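Local coordinates for ThreeFoil (Artificial gene, PDB 3PG0), which is a designed, three-fold symmetric beta-trefoil protein that binds a sodium ion and probably also sugars, at residues Val32-Gly37 against Asp120-Leu125; Glu43-Ser48 against Gly61-Trp66; Leu68-Leu71 against Tyr75-Leu78; Tyr150-Ser153 against Gln158-Arg161. All blocks are in the same frame, centred on the assembly; numbering follows the deposited sequence. Where two conformers were deposited one is given.

Contact 1 of 4, residues Val32-Gly37 against Asp120-Leu125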
loop_
_atom_site.group_PDB
_atom_site.type_symbol
_atom_site.label_atom_id
_atom_site.label_comp_id
_atom_site.label_asym_id
_atom_site.label_seq_id
_atom_site.Cartn_x
_atom_site.Cartn_y
_atom_site.Cartn_z
ATOM N N VAL A 32 4.897 7.046 -1.271
ATOM C CA VAL A 32 4.354 8.208 -1.970
ATOM C C VAL A 32 4.079 7.842 -3.422
ATOM O O VAL A 32 4.974 7.370 -4.128
ATOM C CB VAL A 32 5.350 9.388 -1.927
ATOM C CG1 VAL A 32 4.803 10.587 -2.687
ATOM C CG2 VAL A 32 5.652 9.759 -0.485
ATOM N N ALA A 33 2.839 8.043 -3.859
ATOM C CA ALA A 33 2.478 7.749 -5.247
ATOM C C ALA A 33 3.148 8.734 -6.194
ATOM O O ALA A 33 3.195 9.946 -5.935
ATOM C CB ALA A 33 0.967 7.771 -5.427
ATOM N N ARG A 34 3.655 8.211 -7.304
ATOM C CA ARG A 34 4.429 9.028 -8.234
ATOM C C ARG A 34 3.595 10.133 -8.860
ATOM O O ARG A 34 4.074 11.256 -9.042
ATOM C CB ARG A 34 5.031 8.141 -9.321
ATOM C CG ARG A 34 5.892 8.889 -10.312
ATOM C CD ARG A 34 6.614 7.945 -11.262
ATOM N NE ARG A 34 7.495 8.708 -12.150
ATOM C CZ ARG A 34 8.347 8.165 -13.017
ATOM N NH1 ARG A 34 8.445 6.849 -13.124
ATOM N NH2 ARG A 34 9.111 8.943 -13.777
ATOM N N HIS A 35 2.349 9.821 -9.196
ATOM C CA HIS A 35 1.520 10.803 -9.890
ATOM C C HIS A 35 1.115 11.958 -8.978
ATOM O O HIS A 35 1.097 13.102 -9.402
ATOM C CB HIS A 35 0.280 10.134 -10.516
ATOM C CG HIS A 35 -0.775 9.756 -9.518
ATOM N ND1 HIS A 35 -0.509 8.984 -8.405
ATOM C CD2 HIS A 35 -2.094 10.061 -9.459
ATOM C CE1 HIS A 35 -1.623 8.818 -7.711
ATOM N NE2 HIS A 35 -2.600 9.460 -8.333
ATOM N N SER A 36 0.819 11.663 -7.716
ATOM C CA SER A 36 0.163 12.649 -6.860
ATOM C C SER A 36 1.093 13.238 -5.818
ATOM O O SER A 36 0.849 14.344 -5.315
ATOM C CB SER A 36 -1.016 12.011 -6.132
ATOM O OG SER A 36 -0.539 11.022 -5.231
ATOM N N GLY A 37 2.148 12.499 -5.481
ATOM C CA GLY A 37 3.056 12.901 -4.419
ATOM C C GLY A 37 2.409 12.771 -3.045
ATOM O O GLY A 37 2.942 13.259 -2.034
ATOM N N ASP A 120 14.051 3.389 -11.700
ATOM C CA ASP A 120 14.214 4.844 -11.672
ATOM C C ASP A 120 13.897 5.477 -10.312
ATOM O O ASP A 120 13.534 6.654 -10.238
ATOM C CB ASP A 120 13.382 5.507 -12.782
ATOM C CG ASP A 120 11.960 4.965 -12.861
ATOM O OD1 ASP A 120 11.526 4.271 -11.915
ATOM O OD2 ASP A 120 11.273 5.239 -13.870
ATOM N N GLY A 121 14.050 4.701 -9.243
ATOM C CA GLY A 121 13.811 5.198 -7.897
ATOM C C GLY A 121 12.410 4.890 -7.399
ATOM O O GLY A 121 12.059 5.214 -6.264
ATOM N N TYR A 122 11.613 4.260 -8.254
ATOM C CA TYR A 122 10.237 3.903 -7.911
ATOM C C TYR A 122 10.066 2.397 -7.820
ATOM O O TYR A 122 10.864 1.642 -8.377
ATOM C CB TYR A 122 9.259 4.476 -8.944
ATOM C CG TYR A 122 9.197 5.986 -8.913
ATOM C CD1 TYR A 122 8.379 6.651 -8.003
ATOM C CD2 TYR A 122 9.966 6.739 -9.782
ATOM C CE1 TYR A 122 8.343 8.041 -7.959
ATOM C CE2 TYR A 122 9.935 8.120 -9.751
ATOM C CZ TYR A 122 9.126 8.766 -8.848
ATOM O OH TYR A 122 9.111 10.145 -8.843
ATOM N N TYR A 123 9.017 1.975 -7.116
ATOM C CA TYR A 123 8.657 0.559 -6.978
ATOM C C TYR A 123 7.210 0.320 -7.371
ATOM O O TYR A 123 6.372 1.212 -7.266
ATOM C CB TYR A 123 8.786 0.116 -5.518
ATOM C CG TYR A 123 10.195 0.054 -5.010
ATOM C CD1 TYR A 123 10.866 -1.155 -4.934
ATOM C CD2 TYR A 123 10.852 1.197 -4.605
ATOM C CE1 TYR A 123 12.161 -1.219 -4.461
ATOM C CE2 TYR A 123 12.149 1.145 -4.131
ATOM C CZ TYR A 123 12.795 -0.065 -4.060
ATOM O OH TYR A 123 14.089 -0.115 -3.593
ATOM N N LYS A 124 6.903 -0.905 -7.790
ATOM C CA LYS A 124 5.522 -1.369 -7.739
ATOM C C LYS A 124 5.454 -2.397 -6.627
ATOM O O LYS A 124 6.452 -3.058 -6.308
ATOM C CB LYS A 124 5.057 -1.986 -9.066
ATOM C CG LYS A 124 5.875 -3.202 -9.512
ATOM C CD LYS A 124 5.353 -3.812 -10.835
ATOM C CE LYS A 124 6.283 -4.926 -11.284
ATOM N NZ LYS A 124 5.880 -5.519 -12.604
ATOM N N LEU A 125 4.278 -2.510 -6.021
ATOM C CA LEU A 125 4.047 -3.467 -4.951
ATOM C C LEU A 125 2.958 -4.385 -5.448
ATOM O O LEU A 125 1.831 -3.947 -5.721
ATOM C CB LEU A 125 3.604 -2.779 -3.651
ATOM C CG LEU A 125 4.688 -2.028 -2.873
ATOM C CD1 LEU A 125 5.068 -0.729 -3.563
ATOM C CD2 LEU A 125 4.218 -1.745 -1.442
#

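Contact 2 of 4, residues Glu43-Ser48 against Gly61-Trp66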
loop_
_atom_site.group_PDB
_atom_site.type_symbol
_atom_site.label_atom_id
_atom_site.label_comp_id
_atom_site.label_asym_id
_atom_site.label_seq_id
_atom_site.Cartn_x
_atom_site.Cartn_y
_atom_site.Cartn_z
ATOM N N GLU A 43 -7.221 5.381 6.670
ATOM C CA GLU A 43 -8.201 6.454 6.740
ATOM C C GLU A 43 -8.562 6.868 8.167
ATOM O O GLU A 43 -9.037 6.053 8.971
ATOM C CB GLU A 43 -9.454 6.060 5.959
ATOM C CG GLU A 43 -10.481 7.166 5.872
ATOM C CD GLU A 43 -11.598 6.821 4.920
ATOM O OE1 GLU A 43 -12.064 5.663 4.946
ATOM O OE2 GLU A 43 -12.001 7.708 4.141
ATOM N N ASN A 44 -8.315 8.143 8.465
ATOM C CA ASN A 44 -8.688 8.754 9.738
ATOM C C ASN A 44 -8.039 8.101 10.957
ATOM O O ASN A 44 -8.535 8.221 12.087
ATOM C CB ASN A 44 -10.208 8.819 9.880
ATOM C CG ASN A 44 -10.846 9.720 8.826
ATOM O OD1 ASN A 44 -10.271 10.741 8.440
ATOM N ND2 ASN A 44 -12.024 9.339 8.348
ATOM N N ALA A 45 -6.930 7.406 10.709
ATOM C CA ALA A 45 -6.142 6.777 11.770
ATOM C C ALA A 45 -6.946 5.756 12.560
ATOM O O ALA A 45 -6.651 5.469 13.724
ATOM C CB ALA A 45 -5.513 7.828 12.692
ATOM N N SER A 46 -7.946 5.168 11.917
ATOM C CA SER A 46 -8.653 4.062 12.554
ATOM C C SER A 46 -7.700 2.895 12.729
ATOM O O SER A 46 -6.955 2.558 11.793
ATOM C CB SER A 46 -9.812 3.597 11.682
ATOM O OG SER A 46 -10.415 2.454 12.264
ATOM N N THR A 47 -7.734 2.267 13.903
ATOM C CA THR A 47 -6.957 1.043 14.124
ATOM C C THR A 47 -7.758 -0.213 13.766
ATOM O O THR A 47 -7.278 -1.341 13.950
ATOM C CB THR A 47 -6.447 0.929 15.588
ATOM O OG1 THR A 47 -7.545 0.674 16.480
ATOM C CG2 THR A 47 -5.703 2.195 16.012
ATOM N N SER A 48 -8.971 -0.029 13.252
ATOM C CA SER A 48 -9.890 -1.157 13.044
ATOM C C SER A 48 -9.467 -2.150 11.964
ATOM O O SER A 48 -8.978 -1.757 10.896
ATOM C CB SER A 48 -11.285 -0.650 12.658
ATOM O OG SER A 48 -11.875 0.098 13.705
ATOM N N GLY A 61 1.647 11.630 10.101
ATOM C CA GLY A 61 0.804 10.853 10.990
ATOM C C GLY A 61 1.283 9.411 11.049
ATOM O O GLY A 61 1.788 8.877 10.057
ATOM N N ASP A 62 1.135 8.772 12.208
ATOM C CA ASP A 62 1.535 7.371 12.326
ATOM C C ASP A 62 0.715 6.472 11.405
ATOM O O ASP A 62 1.131 5.355 11.094
ATOM C CB ASP A 62 1.380 6.866 13.768
ATOM C CG ASP A 62 2.434 7.422 14.707
ATOM O OD1 ASP A 62 3.400 8.067 14.251
ATOM O OD2 ASP A 62 2.299 7.185 15.921
ATOM N N ASN A 63 -0.458 6.948 10.986
ATOM C CA ASN A 63 -1.300 6.187 10.057
ATOM C C ASN A 63 -0.822 6.312 8.609
ATOM O O ASN A 63 -1.454 5.785 7.683
ATOM C CB ASN A 63 -2.769 6.630 10.170
ATOM C CG ASN A 63 -2.964 8.091 9.835
ATOM O OD1 ASN A 63 -2.321 8.969 10.411
ATOM N ND2 ASN A 63 -3.865 8.364 8.903
ATOM N N GLN A 64 0.305 6.996 8.426
ATOM C CA GLN A 64 0.902 7.188 7.104
ATOM C C GLN A 64 2.326 6.661 7.111
ATOM O O GLN A 64 3.099 6.941 6.196
ATOM C CB GLN A 64 0.935 8.668 6.744
ATOM C CG GLN A 64 -0.405 9.358 6.822
ATOM C CD GLN A 64 -0.316 10.797 6.389
ATOM O OE1 GLN A 64 0.544 11.546 6.876
ATOM N NE2 GLN A 64 -1.191 11.197 5.460
ATOM N N GLN A 65 2.679 5.914 8.153
ATOM C CA GLN A 65 4.004 5.324 8.244
ATOM C C GLN A 65 3.893 3.815 8.286
ATOM O O GLN A 65 3.028 3.270 8.978
ATOM C CB GLN A 65 4.731 5.818 9.494
ATOM C CG GLN A 65 4.859 7.315 9.569
ATOM C CD GLN A 65 5.645 7.753 10.786
ATOM O OE1 GLN A 65 6.570 7.067 11.219
ATOM N NE2 GLN A 65 5.275 8.900 11.346
ATOM N N TRP A 66 4.772 3.146 7.543
ATOM C CA TRP A 66 4.665 1.719 7.315
ATOM C C TRP A 66 5.987 1.037 7.592
ATOM O O TRP A 66 7.039 1.495 7.148
ATOM C CB TRP A 66 4.248 1.455 5.859
ATOM C CG TRP A 66 2.904 2.061 5.529
ATOM C CD1 TRP A 66 2.649 3.350 5.118
ATOM C CD2 TRP A 66 1.637 1.408 5.616
ATOM N NE1 TRP A 66 1.295 3.525 4.944
ATOM C CE2 TRP A 66 0.652 2.344 5.230
ATOM C CE3 TRP A 66 1.238 0.111 5.964
ATOM C CZ2 TRP A 66 -0.707 2.025 5.193
ATOM C CZ3 TRP A 66 -0.114 -0.207 5.925
ATOM C CH2 TRP A 66 -1.069 0.745 5.548
#

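Contact 3 of 4, residues Leu68-Leu71 against Tyr75-Leu78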
loop_
_atom_site.group_PDB
_atom_site.type_symbol
_atom_site.label_atom_id
_atom_site.label_comp_id
_atom_site.label_asym_id
_atom_site.label_seq_id
_atom_site.Cartn_x
_atom_site.Cartn_y
_atom_site.Cartn_z
ATOM N N LEU A 68 8.259 -1.966 6.705
ATOM C CA LEU A 68 8.438 -2.949 5.632
ATOM C C LEU A 68 9.148 -4.204 6.135
ATOM O O LEU A 68 10.381 -4.241 6.252
ATOM C CB LEU A 68 9.226 -2.353 4.469
ATOM C CG LEU A 68 8.419 -1.865 3.267
ATOM C CD1 LEU A 68 7.475 -0.726 3.638
ATOM C CD2 LEU A 68 9.370 -1.434 2.156
ATOM N N VAL A 69 8.358 -5.234 6.404
ATOM C CA VAL A 69 8.824 -6.420 7.087
ATOM C C VAL A 69 9.109 -7.533 6.095
ATOM O O VAL A 69 8.193 -8.034 5.436
ATOM C CB VAL A 69 7.786 -6.870 8.127
ATOM C CG1 VAL A 69 8.269 -8.128 8.845
ATOM C CG2 VAL A 69 7.504 -5.733 9.122
ATOM N N ASP A 70 10.389 -7.900 5.991
ATOM C CA ASP A 70 10.876 -8.888 5.042
ATOM C C ASP A 70 10.395 -10.282 5.418
ATOM O O ASP A 70 10.648 -10.754 6.522
ATOM C CB ASP A 70 12.415 -8.857 5.036
ATOM C CG ASP A 70 13.017 -9.641 3.891
ATOM O OD1 ASP A 70 12.269 -10.334 3.170
ATOM O OD2 ASP A 70 14.255 -9.569 3.717
ATOM N N LEU A 71 9.699 -10.931 4.492
ATOM C CA LEU A 71 9.178 -12.279 4.710
ATOM C C LEU A 71 10.013 -13.310 3.965
ATOM O O LEU A 71 9.749 -14.501 4.061
ATOM C CB LEU A 71 7.720 -12.378 4.244
ATOM C CG LEU A 71 6.701 -11.470 4.936
ATOM C CD1 LEU A 71 5.306 -11.611 4.322
ATOM C CD2 LEU A 71 6.636 -11.786 6.432
ATOM N N TYR A 75 9.079 -11.052 -0.779
ATOM C CA TYR A 75 7.793 -10.653 -0.216
ATOM C C TYR A 75 7.942 -9.935 1.125
ATOM O O TYR A 75 8.875 -10.211 1.886
ATOM C CB TYR A 75 6.862 -11.864 -0.095
ATOM C CG TYR A 75 6.395 -12.339 -1.451
ATOM C CD1 TYR A 75 5.384 -11.667 -2.127
ATOM C CD2 TYR A 75 6.981 -13.435 -2.068
ATOM C CE1 TYR A 75 4.966 -12.081 -3.375
ATOM C CE2 TYR A 75 6.561 -13.863 -3.316
ATOM C CZ TYR A 75 5.551 -13.180 -3.961
ATOM O OH TYR A 75 5.128 -13.585 -5.211
ATOM N N TYR A 76 7.023 -9.005 1.383
ATOM C CA TYR A 76 6.994 -8.201 2.597
ATOM C C TYR A 76 5.572 -8.093 3.116
ATOM O O TYR A 76 4.617 -8.148 2.344
ATOM C CB TYR A 76 7.458 -6.772 2.280
ATOM C CG TYR A 76 8.912 -6.678 1.881
ATOM C CD1 TYR A 76 9.874 -6.264 2.797
ATOM C CD2 TYR A 76 9.326 -7.023 0.594
ATOM C CE1 TYR A 76 11.208 -6.186 2.443
ATOM C CE2 TYR A 76 10.666 -6.946 0.230
ATOM C CZ TYR A 76 11.595 -6.526 1.163
ATOM O OH TYR A 76 12.923 -6.440 0.809
ATOM N N LYS A 77 5.422 -7.911 4.422
ATOM C CA LYS A 77 4.173 -7.362 4.929
ATOM C C LYS A 77 4.441 -5.901 5.237
ATOM O O LYS A 77 5.571 -5.518 5.561
ATOM C CB LYS A 77 3.621 -8.120 6.148
ATOM C CG LYS A 77 4.479 -8.097 7.394
ATOM C CD LYS A 77 3.713 -8.674 8.591
ATOM C CE LYS A 77 4.575 -8.632 9.843
ATOM N NZ LYS A 77 3.827 -9.126 11.057
ATOM N N LEU A 78 3.415 -5.077 5.078
ATOM C CA LEU A 78 3.529 -3.658 5.378
ATOM C C LEU A 78 2.600 -3.355 6.535
ATOM O O LEU A 78 1.381 -3.534 6.441
ATOM C CB LEU A 78 3.161 -2.810 4.160
ATOM C CG LEU A 78 4.272 -2.669 3.121
ATOM C CD1 LEU A 78 4.341 -3.898 2.244
ATOM C CD2 LEU A 78 4.038 -1.426 2.268
#

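Contact 4 of 4, residues Tyr150-Ser153 against Gln158-Arg161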
loop_
_atom_site.group_PDB
_atom_site.type_symbol
_atom_site.label_atom_id
_atom_site.label_comp_id
_atom_site.label_asym_id
_atom_site.label_seq_id
_atom_site.Cartn_x
_atom_site.Cartn_y
_atom_site.Cartn_z
ATOM N N TYR A 150 -4.651 -3.396 -9.028
ATOM C CA TYR A 150 -4.979 -3.453 -10.454
ATOM C C TYR A 150 -3.746 -3.940 -11.192
ATOM O O TYR A 150 -2.628 -3.640 -10.780
ATOM C CB TYR A 150 -5.392 -2.049 -10.949
ATOM C CG TYR A 150 -6.309 -2.075 -12.150
ATOM C CD1 TYR A 150 -5.819 -2.396 -13.415
ATOM C CD2 TYR A 150 -7.654 -1.791 -12.017
ATOM C CE1 TYR A 150 -6.655 -2.438 -14.509
ATOM C CE2 TYR A 150 -8.507 -1.827 -13.119
ATOM C CZ TYR A 150 -7.997 -2.156 -14.353
ATOM O OH TYR A 150 -8.832 -2.203 -15.450
ATOM N N SER A 151 -3.929 -4.680 -12.287
ATOM C CA SER A 151 -2.781 -5.109 -13.076
ATOM C C SER A 151 -1.838 -3.945 -13.350
ATOM O O SER A 151 -2.279 -2.855 -13.707
ATOM C CB SER A 151 -3.232 -5.725 -14.403
ATOM O OG SER A 151 -3.909 -6.942 -14.178
ATOM N N TYR A 152 -0.541 -4.177 -13.185
ATOM C CA TYR A 152 0.442 -3.140 -13.483
ATOM C C TYR A 152 0.514 -2.877 -14.990
ATOM O O TYR A 152 0.708 -3.806 -15.800
ATOM C CB TYR A 152 1.835 -3.523 -12.970
ATOM C CG TYR A 152 2.822 -2.384 -13.089
ATOM C CD1 TYR A 152 2.808 -1.329 -12.179
ATOM C CD2 TYR A 152 3.746 -2.344 -14.127
ATOM C CE1 TYR A 152 3.702 -0.278 -12.291
ATOM C CE2 TYR A 152 4.642 -1.299 -14.247
ATOM C CZ TYR A 152 4.623 -0.275 -13.334
ATOM O OH TYR A 152 5.520 0.762 -13.466
ATOM N N SER A 153 0.331 -1.615 -15.369
ATOM C CA SER A 153 0.529 -1.192 -16.754
ATOM C C SER A 153 1.332 0.104 -16.842
ATOM O O SER A 153 1.283 0.804 -17.857
ATOM C CB SER A 153 -0.801 -1.065 -17.497
ATOM O OG SER A 153 -1.675 -0.152 -16.846
ATOM N N GLN A 158 0.530 3.852 -10.152
ATOM C CA GLN A 158 0.865 2.475 -9.768
ATOM C C GLN A 158 2.337 2.368 -9.372
ATOM O O GLN A 158 2.890 1.265 -9.259
ATOM C CB GLN A 158 0.624 1.537 -10.943
ATOM C CG GLN A 158 -0.746 1.654 -11.563
ATOM C CD GLN A 158 -0.946 0.580 -12.593
ATOM O OE1 GLN A 158 -0.221 0.539 -13.594
ATOM N NE2 GLN A 158 -1.903 -0.321 -12.345
ATOM N N GLN A 159 2.987 3.521 -9.227
ATOM C CA GLN A 159 4.401 3.576 -8.873
ATOM C C GLN A 159 4.559 4.338 -7.569
ATOM O O GLN A 159 3.883 5.351 -7.352
ATOM C CB GLN A 159 5.196 4.261 -9.983
ATOM C CG GLN A 159 5.096 3.575 -11.335
ATOM C CD GLN A 159 5.939 4.275 -12.380
ATOM O OE1 GLN A 159 7.086 4.648 -12.119
ATOM N NE2 GLN A 159 5.373 4.470 -13.567
ATOM N N TRP A 160 5.452 3.848 -6.710
ATOM C CA TRP A 160 5.552 4.329 -5.338
ATOM C C TRP A 160 7.002 4.613 -4.981
ATOM O O TRP A 160 7.896 3.804 -5.273
ATOM C CB TRP A 160 4.955 3.287 -4.364
ATOM C CG TRP A 160 3.513 3.035 -4.627
ATOM C CD1 TRP A 160 2.984 2.145 -5.526
ATOM C CD2 TRP A 160 2.399 3.712 -4.025
ATOM N NE1 TRP A 160 1.608 2.221 -5.513
ATOM C CE2 TRP A 160 1.223 3.174 -4.603
ATOM C CE3 TRP A 160 2.281 4.714 -3.049
ATOM C CZ2 TRP A 160 -0.057 3.593 -4.233
ATOM C CZ3 TRP A 160 1.003 5.141 -2.686
ATOM C CH2 TRP A 160 -0.153 4.569 -3.280
ATOM N N ARG A 161 7.238 5.762 -4.358
ATOM C CA ARG A 161 8.554 6.075 -3.820
ATOM C C ARG A 161 8.533 5.582 -2.382
ATOM O O ARG A 161 7.622 5.931 -1.617
ATOM C CB ARG A 161 8.816 7.587 -3.874
ATOM C CG ARG A 161 10.270 7.971 -3.733
ATOM C CD ARG A 161 10.516 9.414 -4.183
ATOM N NE ARG A 161 10.059 10.400 -3.204
ATOM C CZ ARG A 161 9.000 11.190 -3.366
ATOM N NH1 ARG A 161 8.279 11.123 -4.478
ATOM N NH2 ARG A 161 8.664 12.057 -2.416
#

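Contact 1 of 4, residues Val32-Gly37 against Asp120-Leu125
With CG anti to the backbone N (chi1 -178°) and the chain extended from there to NE, Arg34 is carried across one face of Tyr122, whose own CG stands anti to the carbonyl carbon; the two side chains cross at about a right angle. The pairing lies on the surface of the beta-trefoil, where the turn leaving strand 28-33 meets the approach to strand 123-127, and it joins parts of the chain more than eighty residues apart. Successive levels of the arginine are used. Its CG rests 3.5 Å from Tyr122 CE1, and Arg34 CD is poised over the middle of the ring, 3.5 Å from the centroid, in a CH-pi contact. Farther out the guanidinium stacks flat, its plane only 3° from that of the ring, with Arg34 NE 3.5 Å from Tyr122 CE2. The stack is displaced toward the rim, the two centres being 4.3 Å apart. Arginine suits the place because its methylenes and its flat cation can both lie on an aromatic face while its N-H groups remain available for bonding within the guanidinium plane. The main polar partner of NH1 is OE1 of Gln159, and NH2 binds a glycerol probably taken up from the crystallisation liquor. Asp120, its carboxylate turned 86° to the guanidinium, adds a salt bridge whose hydrogen bond, from Arg34 NH1 to Asp120 OD2 at 3.3 Å, is weak.

Contact 2 of 4, residues Glu43-Ser48 against Gly61-Trp66
The methyl of Ala45 lies against the side chain of Asn63, its CB 3.8 Å from Asn63 CG and 3.9 Å from Asn63 CB. This small surface contact joins two loops of the beta-trefoil, the turn after strand 39-42 and the short 3-10 segment 62-63, which directly precedes the Gln-x-Trp signature of ricin-type lectin domains (Gln64 to Trp66). Asn63 holds its CG between the backbone N and the carbonyl carbon (chi1 61°), and this sets the carboxamide alongside Ala45. Both CB and the carboxamide of the asparagine touch, Asn63 CB lying 3.7 Å from Ala45 CA, but no hydrogen bond crosses between the segments. Instead ND2 donates to the backbone oxygen of Val42 at the end of strand 39-42 and so ties the 3-10 turn to that strand. Asn44 has left-handed helical backbone angles, which asparagine tolerates well; the small methyl of Ala45 lets its backbone come close to Asn63, with 5.2 Å between Ala45 CA and Asn63 CA. A hydrogen bond from Ser46 N to the backbone O of Glu43, 3.3 Å long, closes this turn. Beyond it Ser46 forms an ST turn, in which its hydroxyl accepts a bond from the backbone two residues on. On the other side the 3-10 turn is pinned by a hydrogen bond of 2.9 Å from Gln64 N to the backbone O of Gly61.

Contact 3 of 4, residues Leu68-Leu71 against Tyr75-Leu78
Val69 and Lys77 form the tight middle of this beta hairpin of the trefoil, an antiparallel hydrogen-bonded pair in which each residue both donates and accepts. Val69 N reaches Lys77 O at 2.9 Å, almost straight, while the return bond, from Lys77 N to Val69 O at 3.0 Å, is more bent (146° at the hydrogen). Above this pair the side chains run side by side in the same direction, with Val69 CB 3.6 Å from Lys77 CG. The lysine's long methylene chain gives the valine an apolar neighbour while carrying the amino group outward, where it makes a cation-pi contact with Tyr105. On the other face Tyr76 lies beside Asp70, its CD1 3.6 Å from Asp70 CA, and the buried Leu78 packs on Leu31 and Trp113, as suits an apolar side chain. Near the turn Leu71 N still bonds to Tyr75 O at 2.8 Å, and Leu71 CD1 packs 3.7 Å from Lys77 N. The loose side is confined to the Tyr75 ring, which leads away from the opposite strand, and to Asp70, which is exposed to solvent and uses OD1 to hold the backbone N of Gly72. In the six-stranded barrel of the beta-trefoil the hairpin lies between neighbours, strand 66-72 beside strand 28-33 and strand 75-80 beside strand 113-117, whose Leu115 packs against Tyr76.

Contact 4 of 4, residues Tyr150-Ser153 against Gln158-Arg161
Tyr152 and Gln158 meet obliquely, the phenol ring and the carboxamide having nearly parallel planes, 7° apart. The ring presents its edge: Tyr152 CE1 is 3.5 Å from the backbone O of Gln158, which lies in the ring plane, and Tyr152 CD1 is 3.8 Å from Gln158 CB. Gln158 opens a Gln-x-Trp signature of the ricin-type beta-trefoil, and its amide shows why glutamine suits that position. The chain, extended beyond CG, delivers a donor and an acceptor together to the backbone of the preceding loop. Gln158 NE2 donates to Ser151 O at 2.9 Å, approaching from 43° above the carbonyl plane, and Gln158 OE1 receives Ser153 N at 2.8 Å along a nearly straight bond (168° at the hydrogen). Each end has a second partner, Asp135 for NE2 and the backbone N of Gly155 for OE1, which together should fix the rotation of the buried amide. Gln159 is placed quite differently. Its CG lies 3.6 Å from Tyr152 OH, at the far edge of the ring, while its own amide is steeply turned to that ring and its OE1 accepts from Arg34 NH1. The loop 150-153 thus closes onto the start of strand 160-164, which lies between strands 28-33 and 123-127 in the barrel; Tyr152 also touches Ala133 of strand 133-136 and Lys124 of strand 123-127, and Trp160 packs on Leu125.

Contact 1 spans the longest interval of the chain and encloses contacts 2 and 3, which follow one another; contact 4 comes last. Contacts 1 and 4 are neighbours, their centres about 8 Å apart, joined through Gln159 and the pairing of strands 28-33 and 160-164. The others lie farther off: contacts 2 and 4 sit on opposite sides of the chain's centre, about 22 Å between centres. Contacts 1, 3 and 4 share the antiparallel sheet, and Leu78 touches Leu125 of contact 1, while Trp66 of contact 2 packs on Leu78. Contacts 2, 3 and 4 are local closures, whereas contact 1 and that strand pairing unite sequence-distant parts, as in a closed trefoil barrel.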